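Local coordinates for NS3-like protein (Alongshan virus, PDB 6M40), which probably hydrolyses ATP and other nucleoside triphosphates to drive RNA unwinding, this chain being the NS3-like helicase domain of the viral protein, at residues A52-V57 against T91-L96; D116-D121 against C145-A150; S288-T293 against A319-H324. One frame throughout, in Å; residues are numbered along the deposited sequence.

Contact 1: A52-V57 against T91-L96; sequences AGPTRV and TTHQTL
Gly-53 and His-93 form the tight heart of this contact. The imidazole lies against the backbone of 52-57, with Gly-53 CA over one ring face, 4.1 Å from the centroid of the His-93 ring. Pro-54 N sits over the same face, nearer the rim. The ring arrives there because CG of His-93 is anti to the carbonyl carbon (chi1 -70°). Pro-54 runs beside it, with Pro-54 CB 3.9 Å from His-93 ND1. Strands 48-53 and 88-92 end side by side, in parallel. Gly-53 N donates to Thr-91 O at 3.2 Å. Gly-53 O then accepts from His-93 N at 3.0 Å, with the donor above the carbonyl plane. Gly-53 is thus gripped through both backbone polar atoms. Ala-52 CB packs 4.1 Å from Leu-96 CD1, and helix 123-136 covers this inner side through Leu-128.

Thr-92 is the N-cap of helix 93-102. Its OG1 stands between the backbone N and the carbonyl carbon (chi1 75°) and accepts the capping bond from Thr-95 N, 3.3 Å long and nearly straight at 177°. The outer side is looser. Arg-56 meets Thr-92 only by its aliphatic stem, Arg-56 CG lying 3.9 Å from Thr-92 CG2. Arg-56 is exposed, and it also touches Val-76.

One strand passes directly into its helix, the other through a short Pro-54/Thr-55 loop, as in a RecA-like P-loop NTPase domain. The Gly-Pro-Thr-Arg-Val sequence fits motif Ia of superfamily 2 helicases, which binds the RNA backbone in relatives.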
loop_
_atom_site.group_PDB
_atom_site.type_symbol
_atom_site.label_atom_id
_atom_site.label_comp_id
_atom_site.label_asym_id
_atom_site.label_seq_id
_atom_site.Cartn_x
_atom_site.Cartn_y
_atom_site.Cartn_z
ATOM N N ALA A 52 -2.428 9.163 -9.907
ATOM C CA ALA A 52 -1.840 7.885 -9.544
ATOM C C ALA A 52 -2.483 7.336 -8.279
ATOM O O ALA A 52 -2.842 8.080 -7.358
ATOM C CB ALA A 52 -0.326 7.980 -9.343
ATOM N N GLY A 53 -2.604 6.018 -8.245
ATOM C CA GLY A 53 -3.128 5.317 -7.104
ATOM C C GLY A 53 -2.406 4.006 -6.899
ATOM O O GLY A 53 -1.808 3.445 -7.819
ATOM N N PRO A 54 -2.484 3.482 -5.701
ATOM C CA PRO A 54 -1.615 2.359 -5.329
ATOM C C PRO A 54 -1.708 1.172 -6.275
ATOM O O PRO A 54 -0.744 0.874 -6.986
ATOM C CB PRO A 54 -2.098 2.007 -3.917
ATOM C CG PRO A 54 -3.516 2.528 -3.850
ATOM C CD PRO A 54 -3.531 3.755 -4.696
ATOM N N THR A 55 -2.840 0.486 -6.305
ATOM C CA THR A 55 -3.010 -0.675 -7.167
ATOM C C THR A 55 -3.727 -0.273 -8.456
ATOM O O THR A 55 -4.221 0.846 -8.602
ATOM C CB THR A 55 -3.757 -1.783 -6.418
ATOM O OG1 THR A 55 -4.029 -2.876 -7.306
ATOM C CG2 THR A 55 -5.043 -1.257 -5.819
ATOM N N ARG A 56 -3.755 -1.202 -9.418
ATOM C CA ARG A 56 -4.334 -0.881 -10.721
ATOM C C ARG A 56 -5.842 -0.675 -10.637
ATOM O O ARG A 56 -6.402 0.130 -11.391
ATOM C CB ARG A 56 -4.016 -1.981 -11.735
ATOM C CG ARG A 56 -2.617 -1.905 -12.307
ATOM C CD ARG A 56 -2.508 -2.598 -13.657
ATOM N NE ARG A 56 -2.197 -4.023 -13.567
ATOM C CZ ARG A 56 -1.024 -4.511 -13.171
ATOM N NH1 ARG A 56 -0.052 -3.690 -12.794
ATOM N NH2 ARG A 56 -0.828 -5.822 -13.139
ATOM N N VAL A 57 -6.513 -1.388 -9.733
ATOM C CA VAL A 57 -7.968 -1.294 -9.658
ATOM C C VAL A 57 -8.392 0.123 -9.295
ATOM O O VAL A 57 -9.404 0.628 -9.793
ATOM C CB VAL A 57 -8.523 -2.334 -8.666
ATOM C CG1 VAL A 57 -8.138 -3.743 -9.108
ATOM C CG2 VAL A 57 -8.034 -2.046 -7.262
ATOM N N THR A 91 -2.280 6.485 -13.709
ATOM C CA THR A 91 -1.458 5.293 -13.602
ATOM C C THR A 91 -1.414 4.913 -12.126
ATOM O O THR A 91 -2.253 5.361 -11.342
ATOM C CB THR A 91 -0.077 5.555 -14.228
ATOM O OG1 THR A 91 0.834 4.509 -13.873
ATOM C CG2 THR A 91 0.480 6.905 -13.807
ATOM N N THR A 92 -0.471 4.059 -11.755
ATOM C CA THR A 92 -0.275 3.681 -10.363
ATOM C C THR A 92 0.907 4.447 -9.779
ATOM O O THR A 92 1.697 5.061 -10.500
ATOM C CB THR A 92 -0.041 2.176 -10.250
ATOM O OG1 THR A 92 1.289 1.863 -10.695
ATOM C CG2 THR A 92 -1.037 1.436 -11.117
ATOM N N HIS A 93 1.014 4.416 -8.448
ATOM C CA HIS A 93 2.177 4.998 -7.785
ATOM C C HIS A 93 3.460 4.464 -8.396
ATOM O O HIS A 93 4.286 5.218 -8.917
ATOM C CB HIS A 93 2.150 4.690 -6.288
ATOM C CG HIS A 93 1.070 5.408 -5.535
ATOM N ND1 HIS A 93 0.532 4.918 -4.366
ATOM C CD2 HIS A 93 0.453 6.592 -5.766
ATOM C CE1 HIS A 93 -0.378 5.761 -3.914
ATOM N NE2 HIS A 93 -0.445 6.787 -4.744
ATOM N N GLN A 94 3.631 3.146 -8.334
ATOM C CA GLN A 94 4.835 2.505 -8.841
ATOM C C GLN A 94 5.207 3.020 -10.228
ATOM O O GLN A 94 6.273 3.620 -10.405
ATOM C CB GLN A 94 4.646 0.987 -8.845
ATOM C CG GLN A 94 5.925 0.210 -8.534
ATOM C CD GLN A 94 5.666 -1.193 -8.013
ATOM O OE1 GLN A 94 4.557 -1.531 -7.587
ATOM N NE2 GLN A 94 6.700 -2.017 -8.040
ATOM N N THR A 95 4.353 2.813 -11.230
ATOM C CA THR A 95 4.843 3.088 -12.576
ATOM C C THR A 95 4.885 4.578 -12.903
ATOM O O THR A 95 5.438 4.943 -13.940
ATOM C CB THR A 95 4.037 2.359 -13.670
ATOM O OG1 THR A 95 2.775 2.996 -13.902
ATOM C CG2 THR A 95 3.838 0.889 -13.327
ATOM N N LEU A 96 4.339 5.453 -12.060
ATOM C CA LEU A 96 4.659 6.867 -12.202
ATOM C C LEU A 96 6.084 7.129 -11.731
ATOM O O LEU A 96 6.860 7.816 -12.404
ATOM C CB LEU A 96 3.692 7.744 -11.413
ATOM C CG LEU A 96 3.768 9.237 -11.805
ATOM C CD1 LEU A 96 2.799 10.029 -10.985
ATOM C CD2 LEU A 96 5.146 9.862 -11.668
#

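Contact 2: D116-D121 against C145-A150; sequences DETHVD and CIEMTA
Asp-116 opens the contact beside selenomethionine Met-148, its parallel strand neighbour. With CG anti to the backbone N (chi1 -178°), the Asp-116 carboxylate stands by the methyl CE of Met-148. Its OD1 also forms a salt bridge with Lys-31. Glu-117 turns its CB away, but its backbone N bonds Met-148 O at 3.0 Å, nearly along the C=O axis. Thr-118 adds a weak bond from OG1 to that same Met-148 O, at 3.4 Å. The other branch of Thr-118, CG2, touches Glu-147 CD at 3.8 Å, at about a right angle to the glutamate chain, whose OE2 is bonded to His-133. His-119 follows in the type I turn 117-120. Its ring presents an edge to Thr-149 and Ala-150, with His-119 ND1 3.0 Å from Ala-150 N. On the far part of the ring, NE2 makes a weak bond to Glu-117 OE1 at 2.8 Å. This bond and the edge contact should limit rotation of the ring.

The Asp-Glu-Thr-His sequence fits the Walker B motif (motif II), and Thr-149 with Ala-150 fits motif III. The buried Met-148 O takes one firm backbone donor and one weak hydroxyl donor. These bonds tie the Walker B loop to the strand leading into motif III, while Lys-31 holds the Asp-116 carboxylate.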
loop_
_atom_site.group_PDB
_atom_site.type_symbol
_atom_site.label_atom_id
_atom_site.label_comp_id
_atom_site.label_asym_id
_atom_site.label_seq_id
_atom_site.Cartn_x
_atom_site.Cartn_y
_atom_site.Cartn_z
ATOM N N ASP A 116 -3.590 9.469 -4.737
ATOM C CA ASP A 116 -4.660 8.878 -3.952
ATOM C C ASP A 116 -4.098 7.732 -3.131
ATOM O O ASP A 116 -3.283 6.944 -3.620
ATOM C CB ASP A 116 -5.793 8.375 -4.861
ATOM C CG ASP A 116 -6.962 7.788 -4.092
ATOM O OD1 ASP A 116 -7.104 8.067 -2.892
ATOM O OD2 ASP A 116 -7.741 7.030 -4.706
ATOM N N GLU A 117 -4.533 7.645 -1.876
ATOM C CA GLU A 117 -4.061 6.607 -0.960
ATOM C C GLU A 117 -2.581 6.789 -0.638
ATOM O O GLU A 117 -1.805 5.829 -0.611
ATOM C CB GLU A 117 -4.316 5.214 -1.529
ATOM C CG GLU A 117 -5.770 4.911 -1.835
ATOM C CD GLU A 117 -6.578 4.607 -0.590
ATOM O OE1 GLU A 117 -6.231 3.649 0.126
ATOM O OE2 GLU A 117 -7.557 5.328 -0.323
ATOM N N THR A 118 -2.176 8.036 -0.407
ATOM C CA THR A 118 -0.781 8.316 -0.090
ATOM C C THR A 118 -0.303 7.555 1.141
ATOM O O THR A 118 0.908 7.515 1.399
ATOM C CB THR A 118 -0.590 9.816 0.124
ATOM O OG1 THR A 118 -1.689 10.526 -0.456
ATOM C CG2 THR A 118 0.691 10.280 -0.532
ATOM N N HIS A 119 -1.224 6.938 1.885
ATOM C CA HIS A 119 -0.951 6.286 3.157
ATOM C C HIS A 119 -0.581 4.811 3.004
ATOM O O HIS A 119 -0.624 4.062 3.992
ATOM C CB HIS A 119 -2.179 6.401 4.062
ATOM C CG HIS A 119 -3.430 5.873 3.427
ATOM N ND1 HIS A 119 -4.496 6.679 3.101
ATOM C CD2 HIS A 119 -3.762 4.625 3.014
ATOM C CE1 HIS A 119 -5.443 5.947 2.542
ATOM N NE2 HIS A 119 -5.020 4.699 2.476
ATOM N N VAL A 120 -0.237 4.365 1.796
ATOM C CA VAL A 120 0.025 2.948 1.583
ATOM C C VAL A 120 1.423 2.588 2.073
ATOM O O VAL A 120 2.335 3.421 2.112
ATOM C CB VAL A 120 -0.159 2.579 0.097
ATOM C CG1 VAL A 120 0.330 1.160 -0.175
ATOM C CG2 VAL A 120 -1.607 2.720 -0.316
ATOM N N ASP A 121 1.593 1.316 2.432
ATOM C CA ASP A 121 2.863 0.781 2.917
ATOM C C ASP A 121 3.647 0.187 1.743
ATOM O O ASP A 121 3.831 -1.026 1.610
ATOM C CB ASP A 121 2.604 -0.254 4.005
ATOM C CG ASP A 121 3.859 -0.642 4.762
ATOM O OD1 ASP A 121 4.917 -0.803 4.121
ATOM O OD2 ASP A 121 3.791 -0.789 6.000
ATOM N N CYS A 145 0.279 19.954 -6.159
ATOM C CA CYS A 145 -0.047 18.565 -5.865
ATOM C C CYS A 145 -1.288 18.523 -4.982
ATOM O O CYS A 145 -1.536 19.433 -4.190
ATOM C CB CYS A 145 1.125 17.846 -5.171
ATOM S SG CYS A 145 0.806 16.145 -4.627
ATOM N N ILE A 146 -2.062 17.452 -5.116
ATOM C CA ILE A 146 -3.195 17.194 -4.244
ATOM C C ILE A 146 -3.015 15.797 -3.666
ATOM O O ILE A 146 -3.142 14.798 -4.387
ATOM C CB ILE A 146 -4.536 17.325 -4.974
ATOM C CG1 ILE A 146 -4.750 18.780 -5.399
ATOM C CG2 ILE A 146 -5.679 16.869 -4.072
ATOM C CD1 ILE A 146 -6.027 19.026 -6.146
ATOM N N GLU A 147 -2.725 15.730 -2.374
ATOM C CA GLU A 147 -2.660 14.477 -1.643
ATOM C C GLU A 147 -4.007 14.177 -1.001
ATOM O O GLU A 147 -4.658 15.071 -0.452
ATOM C CB GLU A 147 -1.601 14.547 -0.544
ATOM C CG GLU A 147 -0.216 14.132 -0.934
ATOM C CD GLU A 147 0.688 14.040 0.269
ATOM O OE1 GLU A 147 0.183 13.770 1.378
ATOM O OE2 GLU A 147 1.901 14.251 0.110
HETATM N N MSE A 148 -4.408 12.913 -1.048
HETATM C CA MSE A 148 -5.640 12.497 -0.394
HETATM C C MSE A 148 -5.459 11.124 0.235
HETATM O O MSE A 148 -5.046 10.171 -0.410
HETATM C CB MSE A 148 -6.827 12.498 -1.366
HETATM C CG MSE A 148 -6.472 12.198 -2.817
HETATM SE SE MSE A 148 -8.057 12.358 -3.964
HETATM C CE MSE A 148 -8.945 10.678 -3.471
ATOM N N THR A 149 -5.770 11.054 1.527
ATOM C CA THR A 149 -5.521 9.871 2.334
ATOM C C THR A 149 -6.606 9.736 3.391
ATOM O O THR A 149 -7.346 10.679 3.680
ATOM C CB THR A 149 -4.169 9.939 3.052
ATOM O OG1 THR A 149 -4.108 11.172 3.781
ATOM C CG2 THR A 149 -3.031 9.849 2.083
ATOM N N ALA A 150 -6.653 8.558 4.011
ATOM C CA ALA A 150 -7.492 8.310 5.176
ATOM C C ALA A 150 -6.700 8.384 6.481
ATOM O O ALA A 150 -7.012 7.668 7.437
ATOM C CB ALA A 150 -8.179 6.951 5.047
#

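Contact 3: S288-T293 against A319-H324; sequences STQAQT and APVLDH
Gln-290 lies along the loop 319-324 and touches it at every step of its side chain. CB of Gln-290 is 3.6 Å from Val-321 O. CG is anti to the carbonyl carbon (chi1 -52°), which carries the chain back along the loop. There CG of Gln-290 passes Pro-320 O and reaches within 3.6 Å of Ala-319 O. CD comes next, 3.7 Å from the same Ala-319 O. Beyond CG the chain is extended, so the amide is brought up to that carbonyl. At the tip, Gln-290 NE2 donates to Ala-319 O at 2.9 Å. The bond is nearly straight, at 174°, and the acceptor lies in the plane of the amide. NE2 also packs 3.8 Å from the methyl CG2 of Val-321.

Two backbone bonds run alongside. Gln-290 N bonds Pro-320 O at 2.9 Å, and Ala-291 N bonds Val-321 O at 3.0 Å. Thr-289, the N-cap, accepts from Gln-292 N through its own OG1, and its CB lies against Pro-320 O. Ala-291 CB meets Leu-322 CD2 at the edge of the contact, and both side chains also touch Thr-151 of the first domain.

Helix 290-297 runs into a Gln-Arg-Arg-Gly-Arg sequence that fits motif VI of superfamily 2 helicases, so the loop is bonded to the start of that helix. Pro-320 O, Val-321 O and Thr-289 OG1 take its first backbone N-H groups, while Ala-319 O holds the Gln-290 amide. The partial negative charge of Pro-320 O and Val-321 O should suit the positive end of the helix dipole.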
loop_
_atom_site.group_PDB
_atom_site.type_symbol
_atom_site.label_atom_id
_atom_site.label_comp_id
_atom_site.label_asym_id
_atom_site.label_seq_id
_atom_site.Cartn_x
_atom_site.Cartn_y
_atom_site.Cartn_z
ATOM N N SER A 288 -1.418 -4.573 13.613
ATOM C CA SER A 288 -1.499 -3.698 12.456
ATOM C C SER A 288 -1.547 -2.238 12.884
ATOM O O SER A 288 -1.927 -1.916 14.019
ATOM C CB SER A 288 -2.716 -4.047 11.601
ATOM O OG SER A 288 -3.856 -4.292 12.412
ATOM N N THR A 289 -1.147 -1.353 11.985
ATOM C CA THR A 289 -1.130 0.066 12.273
ATOM C C THR A 289 -2.543 0.631 12.203
ATOM O O THR A 289 -3.451 0.036 11.621
ATOM C CB THR A 289 -0.223 0.798 11.290
ATOM O OG1 THR A 289 -0.741 0.635 9.964
ATOM C CG2 THR A 289 1.185 0.215 11.359
ATOM N N GLN A 290 -2.720 1.799 12.822
ATOM C CA GLN A 290 -3.999 2.490 12.744
ATOM C C GLN A 290 -4.444 2.643 11.299
ATOM O O GLN A 290 -5.619 2.427 10.970
ATOM C CB GLN A 290 -3.888 3.852 13.428
ATOM C CG GLN A 290 -3.318 3.763 14.835
ATOM C CD GLN A 290 -3.491 5.046 15.626
ATOM O OE1 GLN A 290 -4.336 5.877 15.306
ATOM N NE2 GLN A 290 -2.690 5.207 16.671
ATOM N N ALA A 291 -3.513 3.000 10.415
ATOM C CA ALA A 291 -3.869 3.212 9.018
ATOM C C ALA A 291 -4.239 1.903 8.334
ATOM O O ALA A 291 -5.075 1.889 7.424
ATOM C CB ALA A 291 -2.710 3.888 8.289
ATOM N N GLN A 292 -3.627 0.797 8.756
ATOM C CA GLN A 292 -3.960 -0.507 8.193
ATOM C C GLN A 292 -5.401 -0.892 8.511
ATOM O O GLN A 292 -6.186 -1.208 7.610
ATOM C CB GLN A 292 -2.993 -1.556 8.740
ATOM C CG GLN A 292 -3.202 -2.962 8.210
ATOM C CD GLN A 292 -2.718 -3.123 6.801
ATOM O OE1 GLN A 292 -3.451 -3.603 5.935
ATOM N NE2 GLN A 292 -1.476 -2.718 6.547
ATOM N N THR A 293 -5.767 -0.867 9.794
ATOM C CA THR A 293 -7.126 -1.221 10.189
ATOM C C THR A 293 -8.144 -0.227 9.654
ATOM O O THR A 293 -9.278 -0.609 9.332
ATOM C CB THR A 293 -7.236 -1.283 11.708
ATOM O OG1 THR A 293 -6.825 -0.030 12.269
ATOM C CG2 THR A 293 -6.370 -2.398 12.269
ATOM N N ALA A 319 -1.622 1.538 19.032
ATOM C CA ALA A 319 -0.851 0.958 17.945
ATOM C C ALA A 319 -0.209 2.057 17.101
ATOM O O ALA A 319 -0.611 3.216 17.176
ATOM C CB ALA A 319 -1.743 0.072 17.085
ATOM N N PRO A 320 0.782 1.716 16.273
ATOM C CA PRO A 320 1.483 2.751 15.510
ATOM C C PRO A 320 0.593 3.308 14.412
ATOM O O PRO A 320 -0.121 2.573 13.724
ATOM C CB PRO A 320 2.708 2.022 14.938
ATOM C CG PRO A 320 2.505 0.552 15.228
ATOM C CD PRO A 320 1.153 0.363 15.838
ATOM N N VAL A 321 0.667 4.623 14.235
ATOM C CA VAL A 321 -0.236 5.331 13.335
ATOM C C VAL A 321 -0.062 4.846 11.898
ATOM O O VAL A 321 -0.924 4.143 11.358
ATOM C CB VAL A 321 -0.021 6.855 13.439
ATOM C CG1 VAL A 321 -1.083 7.598 12.649
ATOM C CG2 VAL A 321 -0.028 7.288 14.898
ATOM N N LEU A 322 1.048 5.219 11.263
ATOM C CA LEU A 322 1.256 4.949 9.843
ATOM C C LEU A 322 2.140 3.737 9.574
ATOM O O LEU A 322 1.808 2.907 8.720
ATOM C CB LEU A 322 1.866 6.179 9.163
ATOM C CG LEU A 322 0.926 7.315 8.770
ATOM C CD1 LEU A 322 1.690 8.616 8.578
ATOM C CD2 LEU A 322 0.164 6.952 7.504
ATOM N N ASP A 323 3.262 3.616 10.278
ATOM C CA ASP A 323 4.224 2.548 10.032
ATOM C C ASP A 323 4.772 2.074 11.370
ATOM O O ASP A 323 4.974 2.875 12.289
ATOM C CB ASP A 323 5.380 3.020 9.117
ATOM C CG ASP A 323 5.233 2.556 7.665
ATOM O OD1 ASP A 323 5.511 1.379 7.372
ATOM O OD2 ASP A 323 4.848 3.379 6.811
ATOM N N HIS A 324 4.970 0.769 11.488
ATOM C CA HIS A 324 5.672 0.250 12.650
ATOM C C HIS A 324 7.068 0.870 12.701
ATOM O O HIS A 324 7.729 0.987 11.665
ATOM C CB HIS A 324 5.768 -1.270 12.586
ATOM C CG HIS A 324 6.456 -1.880 13.769
ATOM N ND1 HIS A 324 7.806 -1.735 13.993
ATOM C CD2 HIS A 324 5.984 -2.625 14.796
ATOM C CE1 HIS A 324 8.140 -2.375 15.097
ATOM N NE2 HIS A 324 7.053 -2.923 15.605
#

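The contacts follow one another along the chain, each closing before the next opens. Contacts 1 and 2 share the six-stranded parallel sheet of the first RecA-like domain, at the strand ends, with centres about 12 Å apart. They touch where strand 48-53 lies beside strand 111-116, through a probable hydrogen bond between Ala-52 O and Asp-116 N. Contact 3 belongs to the part built on the mixed sheet, its centre about 15 Å from that of contact 2. There His-119 packs on Leu-322, and Asp-121 comes close to Asp-323, a like charge that is salt-bridged to Lys-126. Contact 2 thus lies at the interface, touching contact 1 within the sheet and contact 3 across it.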